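Local structure of effector protein MavE (Legionella pneumophila subsp. pneumophila, 6PIR) at residues A[32-36]-A[71-75]. The protein acts as a virulence effector indispensable for endoplasmic-reticulum-mediated remodelling of the Legionella-containing vacuole and for its evasion of lysosomes. Sequence-based numbering, arbitrary orientation.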
# COMPACT_ATOMS: atom_id res chain seq x y z
N ILE A 32 -3.17 -13.36 -6.34
CA ILE A 32 -3.76 -12.20 -5.67
C ILE A 32 -4.11 -11.13 -6.68
O ILE A 32 -5.21 -10.56 -6.67
CB ILE A 32 -2.79 -11.64 -4.62
CG1 ILE A 32 -2.54 -12.67 -3.51
CG2 ILE A 32 -3.39 -10.34 -4.04
CD1 ILE A 32 -1.37 -12.33 -2.56
N HIS A 33 -3.18 -10.85 -7.60
CA HIS A 33 -3.44 -9.90 -8.67
C HIS A 33 -4.67 -10.32 -9.47
O HIS A 33 -5.55 -9.49 -9.77
CB HIS A 33 -2.22 -9.77 -9.60
CG HIS A 33 -2.39 -8.68 -10.60
ND1 HIS A 33 -2.37 -7.34 -10.25
CD2 HIS A 33 -2.73 -8.71 -11.91
CE1 HIS A 33 -2.62 -6.60 -11.31
NE2 HIS A 33 -2.84 -7.41 -12.33
N HIS A 34 -4.74 -11.60 -9.85
CA HIS A 34 -5.86 -12.09 -10.62
C HIS A 34 -7.16 -11.85 -9.88
O HIS A 34 -8.17 -11.46 -10.48
CB HIS A 34 -5.63 -13.58 -10.87
CG HIS A 34 -6.76 -14.23 -11.59
ND1 HIS A 34 -7.34 -13.69 -12.72
CD2 HIS A 34 -7.44 -15.37 -11.32
CE1 HIS A 34 -8.32 -14.49 -13.12
NE2 HIS A 34 -8.40 -15.51 -12.29
N PHE A 35 -7.14 -12.04 -8.55
CA PHE A 35 -8.34 -11.85 -7.74
C PHE A 35 -8.78 -10.40 -7.72
O PHE A 35 -9.98 -10.11 -7.71
CB PHE A 35 -8.08 -12.34 -6.31
CG PHE A 35 -9.22 -12.04 -5.37
CD1 PHE A 35 -10.37 -12.82 -5.39
CD2 PHE A 35 -9.13 -10.98 -4.48
CE1 PHE A 35 -11.43 -12.53 -4.52
CE2 PHE A 35 -10.18 -10.69 -3.62
CZ PHE A 35 -11.31 -11.46 -3.63
N THR A 36 -7.83 -9.47 -7.64
CA THR A 36 -8.20 -8.06 -7.62
C THR A 36 -8.33 -7.49 -9.03
O THR A 36 -8.83 -6.37 -9.18
CB THR A 36 -7.18 -7.21 -6.83
OG1 THR A 36 -5.89 -7.35 -7.45
CG2 THR A 36 -7.06 -7.68 -5.37
N GLU A 71 -3.20 -3.73 -5.25
CA GLU A 71 -3.96 -4.86 -4.72
C GLU A 71 -4.36 -4.60 -3.28
O GLU A 71 -5.47 -4.96 -2.88
CB GLU A 71 -3.14 -6.14 -4.82
CG GLU A 71 -3.01 -6.64 -6.27
CD GLU A 71 -1.71 -7.38 -6.56
OE1 GLU A 71 -1.03 -7.85 -5.63
OE2 GLU A 71 -1.36 -7.50 -7.73
N ALA A 72 -3.46 -4.01 -2.50
CA ALA A 72 -3.76 -3.68 -1.12
C ALA A 72 -4.92 -2.70 -1.04
O ALA A 72 -5.85 -2.90 -0.26
CB ALA A 72 -2.52 -3.10 -0.44
N ILE A 73 -4.89 -1.65 -1.86
CA ILE A 73 -5.98 -0.67 -1.87
C ILE A 73 -7.30 -1.33 -2.25
O ILE A 73 -8.34 -1.09 -1.63
CB ILE A 73 -5.64 0.50 -2.81
CG1 ILE A 73 -4.45 1.28 -2.30
CG2 ILE A 73 -6.85 1.41 -3.02
CD1 ILE A 73 -3.88 2.22 -3.31
N ALA A 74 -7.28 -2.17 -3.30
CA ALA A 74 -8.47 -2.91 -3.71
C ALA A 74 -9.03 -3.73 -2.56
O ALA A 74 -10.24 -3.70 -2.30
CB ALA A 74 -8.11 -3.82 -4.90
N LEU A 75 -8.16 -4.49 -1.88
CA LEU A 75 -8.61 -5.40 -0.83
C LEU A 75 -9.17 -4.64 0.37
O LEU A 75 -10.23 -4.99 0.92
CB LEU A 75 -7.46 -6.30 -0.40
CG LEU A 75 -7.03 -7.37 -1.44
CD1 LEU A 75 -5.70 -7.96 -1.04
CD2 LEU A 75 -8.09 -8.45 -1.55
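E71 reaches from helix 59-77 to helix 26-36 and ends on H33. Followed outward, its CB lies 4.0 Å from T36 OG1, and CG comes closer, 3.2 Å from that same oxygen. The chain then bends (chi2 149°), bringing CD beside CA of H33. OE1 turns to the methyl CG2 of I32, whereas OE2 accepts a hydrogen bond of 2.7 Å from H33 ND1. Glutamate suits the place because its length spans the axes of segments 32-36 and 71-75, which come no nearer than 10.0 Å. The acceptor sits almost in the imidazole plane, yet the bond is bent, 140° at the hydrogen, and uses the anti lone pair of OE2; ring and carboxylate planes stand 60° apart.

The short side chains of T36 and A74 suit a place where the backbones come close, T36 CB meeting A74 CB at 4.0 Å, while T36 CG2 rests against L75 CG. Beyond it, L75 CD2 touches the edge of the F35 ring at CE2, 3.7 Å away. I21 of helix 5-21 also packs on I32 and E71. The short helix 26-36 is thus joined to helix 59-77 by a His-carboxylate hydrogen bond, possibly charge-assisted, though a neutral ND1-H tautomer would make the same bond, beside an apolar patch.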